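Local coordinates for protein trehalose monomycolate transport factor A (Mycolicibacterium smegmatis MC2 155, PDB 6T84) that is required for MmpL3-dependent transport of trehalose monomycolate to the cell wall, and for growth and cell elongation, at residues 140-145 with 170-175; 15-20 with 161-166; 34-39 with 146-151. One frame throughout, in Å; residues are numbered along the deposited sequence. Where two conformers were deposited one is given.

Contact 1. Residues 140-145 with 170-175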
loop_
_atom_site.group_PDB
_atom_site.type_symbol
_atom_site.label_atom_id
_atom_site.label_comp_id
_atom_site.label_asym_id
_atom_site.label_seq_id
_atom_site.Cartn_x
_atom_site.Cartn_y
_atom_site.Cartn_z
ATOM N N GLU A 140 7.419 -0.325 3.695
ATOM C CA GLU A 140 8.562 -0.466 2.794
ATOM C C GLU A 140 8.248 0.024 1.392
ATOM O O GLU A 140 9.089 0.667 0.756
ATOM C CB GLU A 140 9.006 -1.926 2.733
ATOM C CG GLU A 140 9.491 -2.478 4.093
ATOM C CD GLU A 140 10.398 -3.699 3.959
ATOM O OE1 GLU A 140 11.178 -3.940 4.896
ATOM O OE2 GLU A 140 10.350 -4.387 2.902
ATOM N N ILE A 141 7.076 -0.319 0.877
ATOM C CA ILE A 141 6.669 0.069 -0.467
ATOM C C ILE A 141 5.243 0.586 -0.331
ATOM O O ILE A 141 4.374 -0.101 0.215
ATOM C CB ILE A 141 6.726 -1.108 -1.461
ATOM C CG1 ILE A 141 8.134 -1.723 -1.583
ATOM C CG2 ILE A 141 6.260 -0.649 -2.837
ATOM C CD1 ILE A 141 8.152 -3.000 -2.410
ATOM N N MET A 142 4.997 1.807 -0.804
ATOM C CA MET A 142 3.662 2.397 -0.848
ATOM C C MET A 142 3.409 2.825 -2.277
ATOM O O MET A 142 4.289 3.419 -2.917
ATOM C CB MET A 142 3.566 3.662 0.043
ATOM C CG MET A 142 4.015 3.393 1.469
ATOM S SD MET A 142 3.734 4.844 2.483
ATOM C CE MET A 142 5.406 5.210 2.922
ATOM N N TRP A 143 2.195 2.573 -2.790
ATOM C CA TRP A 143 1.942 2.915 -4.182
ATOM C C TRP A 143 0.451 3.010 -4.384
ATOM O O TRP A 143 -0.324 2.535 -3.562
ATOM C CB TRP A 143 2.559 1.921 -5.175
ATOM C CG TRP A 143 1.824 0.578 -5.295
ATOM C CD1 TRP A 143 1.011 0.214 -6.342
ATOM C CD2 TRP A 143 1.857 -0.554 -4.390
ATOM N NE1 TRP A 143 0.550 -1.082 -6.141
ATOM C CE2 TRP A 143 1.031 -1.565 -4.956
ATOM C CE3 TRP A 143 2.519 -0.821 -3.166
ATOM C CZ2 TRP A 143 0.848 -2.809 -4.355
ATOM C CZ3 TRP A 143 2.307 -2.031 -2.557
ATOM C CH2 TRP A 143 1.504 -3.026 -3.166
ATOM N N ASN A 144 0.056 3.629 -5.480
ATOM C CA ASN A 144 -1.341 3.569 -5.863
ATOM C C ASN A 144 -1.517 2.938 -7.230
ATOM O O ASN A 144 -0.604 2.877 -8.064
ATOM C CB ASN A 144 -2.000 4.923 -5.865
ATOM C CG ASN A 144 -1.545 5.753 -7.059
ATOM O OD1 ASN A 144 -0.379 6.247 -7.110
ATOM N ND2 ASN A 144 -2.442 5.913 -8.046
ATOM N N GLU A 145 -2.737 2.432 -7.422
ATOM C CA GLU A 145 -3.232 2.003 -8.726
ATOM C C GLU A 145 -4.484 2.833 -8.989
ATOM O O GLU A 145 -4.725 3.836 -8.317
ATOM C CB GLU A 145 -3.435 0.480 -8.768
ATOM C CG GLU A 145 -2.095 -0.207 -8.473
ATOM C CD GLU A 145 -2.046 -1.691 -8.614
ATOM O OE1 GLU A 145 -2.839 -2.253 -9.383
ATOM O OE2 GLU A 145 -1.159 -2.314 -7.991
ATOM N N ARG A 170 -3.705 5.646 4.938
ATOM C CA ARG A 170 -4.641 6.775 4.907
ATOM C C ARG A 170 -3.907 8.072 4.613
ATOM O O ARG A 170 -4.367 8.875 3.805
ATOM C CB ARG A 170 -5.410 6.863 6.229
ATOM C CG ARG A 170 -6.259 5.600 6.576
ATOM C CD ARG A 170 -6.833 5.684 8.021
ATOM N NE ARG A 170 -7.821 6.760 8.088
ATOM C CZ ARG A 170 -8.535 7.026 9.179
ATOM N NH1 ARG A 170 -8.318 6.320 10.288
ATOM N NH2 ARG A 170 -9.447 7.984 9.162
ATOM N N GLN A 171 -2.764 8.287 5.255
ATOM C CA GLN A 171 -2.017 9.513 5.021
ATOM C C GLN A 171 -1.487 9.573 3.597
ATOM O O GLN A 171 -1.513 10.637 2.966
ATOM C CB GLN A 171 -0.865 9.561 6.041
ATOM C CG GLN A 171 -1.331 9.863 7.471
ATOM C CD GLN A 171 -0.277 9.511 8.547
ATOM O OE1 GLN A 171 0.608 8.683 8.305
ATOM N NE2 GLN A 171 -0.431 10.060 9.750
ATOM N N PHE A 172 -0.928 8.471 3.101
ATOM C CA PHE A 172 -0.432 8.455 1.727
ATOM C C PHE A 172 -1.567 8.671 0.732
ATOM O O PHE A 172 -1.425 9.434 -0.236
ATOM C CB PHE A 172 0.324 7.153 1.480
ATOM C CG PHE A 172 1.068 7.099 0.166
ATOM C CD1 PHE A 172 1.992 8.079 -0.178
ATOM C CD2 PHE A 172 0.887 6.031 -0.700
ATOM C CE1 PHE A 172 2.706 7.987 -1.374
ATOM C CE2 PHE A 172 1.557 5.938 -1.912
ATOM C CZ PHE A 172 2.482 6.904 -2.248
ATOM N N ASN A 173 -2.702 8.028 0.954
ATOM C CA ASN A 173 -3.852 8.240 0.086
ATOM C C ASN A 173 -4.275 9.698 0.063
ATOM O O ASN A 173 -4.569 10.257 -1.005
ATOM C CB ASN A 173 -4.979 7.338 0.609
ATOM C CG ASN A 173 -6.184 7.405 -0.276
ATOM O OD1 ASN A 173 -6.124 7.043 -1.453
ATOM N ND2 ASN A 173 -7.275 7.897 0.271
ATOM N N ASP A 174 -4.293 10.346 1.231
ATOM C CA ASP A 174 -4.649 11.771 1.285
ATOM C C ASP A 174 -3.689 12.598 0.428
ATOM O O ASP A 174 -4.116 13.499 -0.306
ATOM C CB ASP A 174 -4.624 12.285 2.733
ATOM C CG ASP A 174 -5.860 11.873 3.535
ATOM O OD1 ASP A 174 -6.830 11.364 2.921
ATOM O OD2 ASP A 174 -5.860 12.046 4.780
ATOM N N LEU A 175 -2.402 12.279 0.470
ATOM C CA LEU A 175 -1.421 13.053 -0.271
ATOM C C LEU A 175 -1.571 12.849 -1.770
ATOM O O LEU A 175 -1.228 13.751 -2.544
ATOM C CB LEU A 175 -0.012 12.672 0.193
ATOM C CG LEU A 175 0.384 13.064 1.620
ATOM C CD1 LEU A 175 1.573 12.220 2.108
ATOM C CD2 LEU A 175 0.779 14.551 1.635
#
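M142 lies across one face of the F172 ring, and this pair carries most of a small, buried contact between strand 141-144 and the last turns of helix 159-175. Two atoms of the methionine sit over the same face. CB of M142 is 3.9 Å from the F172 ring centroid, 27° off the normal and displaced toward the rim, a CH-pi contact whose closest approach is 3.6 Å, from M142 CB to F172 CE2. Further along the chain, M142 SD stands 4.6 Å from that centroid, 25° off the normal, a Met-aromatic contact. The torsions explain both: F172 has CG opposite its backbone N (chi1 -171°), which sends the ring from the helix to the strand, whereas M142 has CG anti to its carbonyl carbon and runs extended through chi2, which sets SD over the ring; the bend at chi3 turns only the methyl CE away. The ring also reaches the strand backbone, F172 CE2 coming within 3.5 Å of W143 N at an oblique angle.

Packing is close round the ring face and thins quickly beyond it. In contrast to the buried M142-F172 pair, the far side of the strand ends in the partly exposed E145, which holds the W143 indole: NE1 of W143 donates to E145 OE2 at 2.8 Å, the acceptor lying in the indole plane and using its anti lone pair. That carboxylate also receives the backbone N-H groups of K37 and R38, which fix its rotation.

Among its neighbours, the strand lies between 86-90 and 148-153, with a classic beta bulge where E140 and I141 both face A152. M142 also touches F131 of helix 126-134, and F172 rests against T149, so two helices meet the sheet here.

Contact 2. Residues 15-20 with 161-166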
loop_
_atom_site.group_PDB
_atom_site.type_symbol
_atom_site.label_atom_id
_atom_site.label_comp_id
_atom_site.label_asym_id
_atom_site.label_seq_id
_atom_site.Cartn_x
_atom_site.Cartn_y
_atom_site.Cartn_z
ATOM N N LYS A 15 -6.964 -12.299 13.613
ATOM C CA LYS A 15 -8.397 -12.379 13.933
ATOM C C LYS A 15 -8.778 -11.460 15.101
ATOM O O LYS A 15 -9.830 -10.799 15.058
ATOM C CB LYS A 15 -8.770 -13.857 14.228
ATOM C CG LYS A 15 -10.229 -14.188 13.960
ATOM C CD LYS A 15 -10.516 -15.669 14.238
ATOM C CE LYS A 15 -9.690 -16.613 13.368
ATOM N NZ LYS A 15 -10.198 -18.028 13.417
ATOM N N SER A 16 -7.950 -11.411 16.159
ATOM C CA SER A 16 -8.222 -10.505 17.272
ATOM C C SER A 16 -8.223 -9.053 16.811
ATOM O O SER A 16 -9.070 -8.252 17.234
ATOM C CB SER A 16 -7.180 -10.705 18.390
ATOM O OG SER A 16 -7.345 -9.772 19.480
ATOM N N TRP A 17 -7.246 -8.676 15.986
ATOM C CA TRP A 17 -7.158 -7.308 15.499
ATOM C C TRP A 17 -8.349 -6.970 14.615
ATOM O O TRP A 17 -8.910 -5.875 14.737
ATOM C CB TRP A 17 -5.843 -7.188 14.751
ATOM C CG TRP A 17 -5.596 -5.891 14.111
ATOM C CD1 TRP A 17 -5.171 -4.730 14.723
ATOM C CD2 TRP A 17 -5.722 -5.579 12.722
ATOM N NE1 TRP A 17 -5.020 -3.740 13.797
ATOM C CE2 TRP A 17 -5.331 -4.230 12.563
ATOM C CE3 TRP A 17 -6.114 -6.317 11.584
ATOM C CZ2 TRP A 17 -5.324 -3.588 11.330
ATOM C CZ3 TRP A 17 -6.105 -5.693 10.362
ATOM C CH2 TRP A 17 -5.712 -4.328 10.241
ATOM N N ALA A 18 -8.763 -7.897 13.754
ATOM C CA ALA A 18 -9.962 -7.685 12.950
ATOM C C ALA A 18 -11.162 -7.427 13.850
ATOM O O ALA A 18 -11.958 -6.501 13.623
ATOM C CB ALA A 18 -10.231 -8.917 12.084
ATOM N N LYS A 19 -11.310 -8.224 14.908
ATOM C CA LYS A 19 -12.435 -8.022 15.832
ATOM C C LYS A 19 -12.370 -6.634 16.488
ATOM O O LYS A 19 -13.385 -5.954 16.597
ATOM C CB LYS A 19 -12.443 -9.126 16.903
ATOM C CG LYS A 19 -13.522 -8.960 17.956
ATOM C CD LYS A 19 -13.296 -10.018 19.054
ATOM C CE LYS A 19 -14.461 -10.029 20.053
ATOM N NZ LYS A 19 -14.275 -11.068 21.112
ATOM N N SER A 20 -11.190 -6.184 16.918
ATOM C CA SER A 20 -11.105 -4.846 17.512
ATOM C C SER A 20 -11.645 -3.790 16.562
ATOM O O SER A 20 -12.306 -2.853 16.989
ATOM C CB SER A 20 -9.650 -4.510 17.825
ATOM O OG SER A 20 -9.121 -5.270 18.918
ATOM N N GLN A 161 2.082 -2.561 14.376
ATOM C CA GLN A 161 2.481 -2.180 13.026
ATOM C C GLN A 161 1.300 -2.224 12.053
ATOM O O GLN A 161 1.252 -1.406 11.122
ATOM C CB GLN A 161 3.617 -3.059 12.533
ATOM C CG GLN A 161 4.915 -2.553 13.202
ATOM C CD GLN A 161 6.044 -3.546 13.154
ATOM O OE1 GLN A 161 5.835 -4.741 13.324
ATOM N NE2 GLN A 161 7.264 -3.050 12.943
ATOM N N TRP A 162 0.339 -3.140 12.251
ATOM C CA TRP A 162 -0.859 -3.116 11.403
ATOM C C TRP A 162 -1.647 -1.849 11.648
ATOM O O TRP A 162 -2.089 -1.201 10.688
ATOM C CB TRP A 162 -1.750 -4.353 11.643
ATOM C CG TRP A 162 -1.016 -5.665 11.506
ATOM C CD1 TRP A 162 0.118 -5.908 10.774
ATOM C CD2 TRP A 162 -1.345 -6.892 12.179
ATOM N NE1 TRP A 162 0.506 -7.224 10.949
ATOM C CE2 TRP A 162 -0.360 -7.842 11.820
ATOM C CE3 TRP A 162 -2.373 -7.270 13.068
ATOM C CZ2 TRP A 162 -0.354 -9.159 12.337
ATOM C CZ3 TRP A 162 -2.396 -8.579 13.541
ATOM C CH2 TRP A 162 -1.392 -9.512 13.176
ATOM N N ASP A 163 -1.800 -1.439 12.916
ATOM C CA ASP A 163 -2.481 -0.170 13.192
ATOM C C ASP A 163 -1.713 1.015 12.594
ATOM O O ASP A 163 -2.322 1.914 12.008
ATOM C CB ASP A 163 -2.627 0.014 14.694
ATOM C CG ASP A 163 -3.829 -0.703 15.261
ATOM O OD1 ASP A 163 -4.714 -1.114 14.468
ATOM O OD2 ASP A 163 -3.914 -0.811 16.502
ATOM N N GLU A 164 -0.374 1.043 12.720
ATOM C CA GLU A 164 0.338 2.143 12.116
ATOM C C GLU A 164 0.225 2.091 10.595
ATOM O O GLU A 164 0.176 3.120 9.929
ATOM C CB GLU A 164 1.804 2.063 12.551
ATOM C CG GLU A 164 2.686 3.239 12.062
ATOM C CD GLU A 164 2.163 4.656 12.394
ATOM O OE1 GLU A 164 1.413 4.860 13.379
ATOM O OE2 GLU A 164 2.529 5.590 11.648
ATOM N N GLY A 165 0.101 0.888 10.027
ATOM C CA GLY A 165 -0.064 0.773 8.582
ATOM C C GLY A 165 -1.380 1.344 8.103
ATOM O O GLY A 165 -1.447 1.954 7.021
ATOM N N LEU A 166 -2.458 1.128 8.877
ATOM C CA LEU A 166 -3.725 1.780 8.526
ATOM C C LEU A 166 -3.552 3.281 8.500
ATOM O O LEU A 166 -4.031 3.935 7.581
ATOM C CB LEU A 166 -4.876 1.430 9.480
ATOM C CG LEU A 166 -5.357 -0.011 9.573
ATOM C CD1 LEU A 166 -6.460 -0.039 10.605
ATOM C CD2 LEU A 166 -5.829 -0.512 8.203
#
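This is a helix-helix contact joining helix 10-21 to helix 159-175 beside the sheet, buried at W17, W162 and L166, with D163 at its partly exposed margin. The segment axes cross at -45° and come no closer than 11.9 Å, a wide separation bridged by large side chains. W17 spans most of it: with CG opposite its backbone N (chi1 177°), its indole extends straight to the second helix. The W162 benzo edge meets a W17 face in an edge-to-face pair, the planes turned 70° apart and W162 CE3 lying 3.7 Å from W17 CG. Over the same indole, W162 CB stands 4.0 Å from the centroid of the W17 six-membered ring, a CH-pi contact.

At the W17 edge, NE1 donates to D163 OD1 at 2.7 Å, near the indole plane but well above that of the carboxylate. D163 OD1 also accepts a bond from H21 NE2, so one oxygen ties two residues of the first helix to the second. CD1 of L166 adds an apolar contact 3.8 Å from W17 CZ2.

R14 makes a cation-pi contact with W162, while W17 also touches V53 and I64, and L166 touches V62. The arrangement is an edge-to-face tryptophan pair between two helices packed on an antiparallel sheet, an alpha+beta arrangement in what is probably the cytoplasmic part of the protein.

Contact 3. Residues 34-39 with 146-151. With SO4 (sulfate ion), chain C.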
loop_
_atom_site.group_PDB
_atom_site.type_symbol
_atom_site.label_atom_id
_atom_site.label_comp_id
_atom_site.label_asym_id
_atom_site.label_seq_id
_atom_site.Cartn_x
_atom_site.Cartn_y
_atom_site.Cartn_z
ATOM N N LYS A 34 -5.956 -10.645 -7.538
ATOM C CA LYS A 34 -5.974 -10.343 -8.954
ATOM C C LYS A 34 -6.308 -8.897 -9.233
ATOM O O LYS A 34 -6.086 -8.434 -10.351
ATOM C CB LYS A 34 -6.994 -11.249 -9.662
ATOM C CG LYS A 34 -6.578 -12.716 -9.694
ATOM C CD LYS A 34 -7.583 -13.564 -10.483
ATOM C CE LYS A 34 -7.123 -15.012 -10.633
ATOM N NZ LYS A 34 -7.065 -15.737 -9.332
ATOM N N ARG A 35 -6.789 -8.140 -8.241
ATOM C CA ARG A 35 -7.225 -6.801 -8.593
ATOM C C ARG A 35 -6.086 -5.802 -8.608
ATOM O O ARG A 35 -6.287 -4.688 -9.100
ATOM C CB ARG A 35 -8.387 -6.289 -7.738
ATOM C CG ARG A 35 -8.176 -6.315 -6.277
ATOM C CD ARG A 35 -9.414 -5.777 -5.578
ATOM N NE ARG A 35 -10.594 -6.578 -5.884
ATOM C CZ ARG A 35 -11.702 -6.096 -6.432
ATOM N NH1 ARG A 35 -11.795 -4.799 -6.718
ATOM N NH2 ARG A 35 -12.719 -6.916 -6.686
ATOM N N TRP A 36 -4.907 -6.188 -8.122
ATOM C CA TRP A 36 -3.762 -5.272 -8.063
ATOM C C TRP A 36 -2.584 -5.824 -8.850
ATOM O O TRP A 36 -2.352 -7.042 -8.869
ATOM C CB TRP A 36 -3.327 -5.041 -6.607
ATOM C CG TRP A 36 -4.463 -4.538 -5.800
ATOM C CD1 TRP A 36 -5.081 -3.325 -5.922
ATOM C CD2 TRP A 36 -5.169 -5.252 -4.795
ATOM N NE1 TRP A 36 -6.124 -3.239 -5.019
ATOM C CE2 TRP A 36 -6.180 -4.397 -4.296
ATOM C CE3 TRP A 36 -5.014 -6.525 -4.232
ATOM C CZ2 TRP A 36 -7.061 -4.794 -3.297
ATOM C CZ3 TRP A 36 -5.876 -6.913 -3.218
ATOM C CH2 TRP A 36 -6.890 -6.056 -2.766
ATOM N N LYS A 37 -1.864 -4.938 -9.539
ATOM C CA LYS A 37 -0.865 -5.379 -10.503
ATOM C C LYS A 37 0.534 -4.854 -10.228
ATOM O O LYS A 37 1.487 -5.353 -10.842
ATOM C CB LYS A 37 -1.251 -4.936 -11.930
ATOM C CG LYS A 37 -2.683 -5.297 -12.343
ATOM C CD LYS A 37 -2.729 -6.719 -12.784
ATOM C CE LYS A 37 -3.990 -7.019 -13.549
ATOM N NZ LYS A 37 -3.981 -8.458 -13.944
ATOM N N ARG A 38 0.690 -3.834 -9.378
ATOM C CA ARG A 38 1.986 -3.169 -9.236
ATOM C C ARG A 38 2.537 -3.346 -7.818
ATOM O O ARG A 38 2.084 -4.227 -7.083
ATOM C CB ARG A 38 1.852 -1.690 -9.630
ATOM C CG ARG A 38 1.440 -1.485 -11.066
ATOM C CD ARG A 38 1.750 -0.057 -11.489
ATOM N NE ARG A 38 1.277 0.279 -12.806
ATOM C CZ ARG A 38 2.077 0.568 -13.821
ATOM N NH1 ARG A 38 3.400 0.551 -13.682
ATOM N NH2 ARG A 38 1.557 0.905 -14.971
ATOM N N GLY A 39 3.520 -2.521 -7.423
ATOM C CA GLY A 39 4.128 -2.674 -6.111
ATOM C C GLY A 39 4.633 -4.083 -5.932
ATOM O O GLY A 39 5.232 -4.671 -6.851
ATOM N N GLN A 146 -5.295 2.444 -9.981
ATOM C CA GLN A 146 -6.337 3.365 -10.389
ATOM C C GLN A 146 -7.286 3.724 -9.245
ATOM O O GLN A 146 -7.606 4.901 -9.037
ATOM C CB GLN A 146 -7.110 2.785 -11.565
ATOM C CG GLN A 146 -8.151 3.792 -12.079
ATOM C CD GLN A 146 -8.810 3.363 -13.359
ATOM O OE1 GLN A 146 -8.168 2.791 -14.230
ATOM N NE2 GLN A 146 -10.101 3.645 -13.479
ATOM N N ASN A 147 -7.776 2.719 -8.514
ATOM C CA ASN A 147 -8.784 2.922 -7.492
ATOM C C ASN A 147 -8.353 2.511 -6.094
ATOM O O ASN A 147 -9.214 2.371 -5.204
ATOM C CB ASN A 147 -10.010 2.101 -7.918
ATOM C CG ASN A 147 -10.617 2.629 -9.183
ATOM O OD1 ASN A 147 -11.038 3.766 -9.200
ATOM N ND2 ASN A 147 -10.667 1.799 -10.240
ATOM N N TRP A 148 -7.042 2.336 -5.880
ATOM C CA TRP A 148 -6.555 1.823 -4.605
ATOM C C TRP A 148 -5.217 2.472 -4.259
ATOM O O TRP A 148 -4.434 2.783 -5.154
ATOM C CB TRP A 148 -6.302 0.325 -4.739
ATOM C CG TRP A 148 -7.565 -0.428 -4.961
ATOM C CD1 TRP A 148 -8.133 -0.697 -6.165
ATOM C CD2 TRP A 148 -8.457 -0.898 -3.963
ATOM N NE1 TRP A 148 -9.317 -1.336 -5.985
ATOM C CE2 TRP A 148 -9.551 -1.492 -4.642
ATOM C CE3 TRP A 148 -8.452 -0.877 -2.565
ATOM C CZ2 TRP A 148 -10.642 -2.067 -3.969
ATOM C CZ3 TRP A 148 -9.493 -1.481 -1.881
ATOM C CH2 TRP A 148 -10.593 -2.067 -2.590
ATOM N N THR A 149 -4.960 2.652 -2.982
ATOM C CA THR A 149 -3.644 3.062 -2.484
ATOM C C THR A 149 -3.253 1.951 -1.518
ATOM O O THR A 149 -4.082 1.509 -0.695
ATOM C CB THR A 149 -3.757 4.398 -1.713
ATOM O OG1 THR A 149 -4.247 5.428 -2.609
ATOM C CG2 THR A 149 -2.410 4.863 -1.112
ATOM N N LEU A 150 -1.980 1.503 -1.606
ATOM C CA LEU A 150 -1.508 0.307 -0.910
ATOM C C LEU A 150 -0.196 0.553 -0.180
ATOM O O LEU A 150 0.644 1.370 -0.603
ATOM C CB LEU A 150 -1.277 -0.833 -1.916
ATOM C CG LEU A 150 -2.535 -1.227 -2.744
ATOM C CD1 LEU A 150 -2.490 -0.500 -4.105
ATOM C CD2 LEU A 150 -2.610 -2.715 -2.935
ATOM N N VAL A 151 -0.027 -0.184 0.910
ATOM C CA VAL A 151 1.224 -0.223 1.661
ATOM C C VAL A 151 1.617 -1.685 1.862
ATOM O O VAL A 151 0.789 -2.504 2.284
ATOM C CB VAL A 151 1.074 0.485 3.025
ATOM C CG1 VAL A 151 2.337 0.218 3.926
ATOM C CG2 VAL A 151 0.709 2.005 2.856
HETATM S S SO4 C . -10.885 -1.882 -9.476
HETATM O O1 SO4 C . -9.959 -0.847 -9.968
HETATM O O2 SO4 C . -12.084 -1.884 -10.319
HETATM O O3 SO4 C . -10.253 -3.202 -9.543
HETATM O O4 SO4 C . -11.371 -1.653 -8.162
#
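W36 and W148 mark the nearest approach of the two backbones, with 8.4 Å between their CA atoms. The first segment leaves a 3-10 turn at R35 and continues as loop; the second enters strand 148-153, where the alternation of an extended chain turns W148 and L150 to the loop and T149 away from it.

The gap is filled by an edge-to-face tryptophan pair. The pyrrole edge of W36 points into the W148 face, with planes at 87° and W36 NE1 3.2 Å from W148 CG. L150 CD2 sits almost squarely over the W36 five-membered ring, 3.9 Å from its centroid, as a CH-pi contact. On the opposite W36 face, in the conformer given of the two deposited, lies R35 CG, set between its own N and carbonyl carbon (chi1 55°); a bend at chi3 then carries the guanidinium on toward W148.

At the outer edge a sulfate ion is bound. N147 ND2 donates to sulfate O1 at 2.8 Å, W148 NE1 to sulfate O4 at 3.0 Å, and in this conformer R35 NH1 lies 3.5 Å from O4. The ion probably comes from the crystallisation liquor, yet the N147 and W148 donors imply a surface patch able to hold an anion at the edge of the W148 indole, and the nearby guanidinium is consistent with this.

How the contacts relate
Contacts 1 and 3 lie near the centre of the chain, about 10 Å apart between centres, and share the sheet: strands 141-144 and 148-153 are neighbours there. They also touch directly, through the W143 O to L150 N and N173 OD1 to T149 OG1 pairs. Contact 2 is more peripheral, its centre about 18 Å from that of contact 1, yet uses the same helix 159-175. Chemistry follows place. Contact 1 is fully buried and apolar, with sulfur and CH groups over one ring; contact 2, largely buried, adds a carboxylate-indole bond between helices; contact 3, partly buried, grades from a tryptophan pair to a charged rim with bound sulfate.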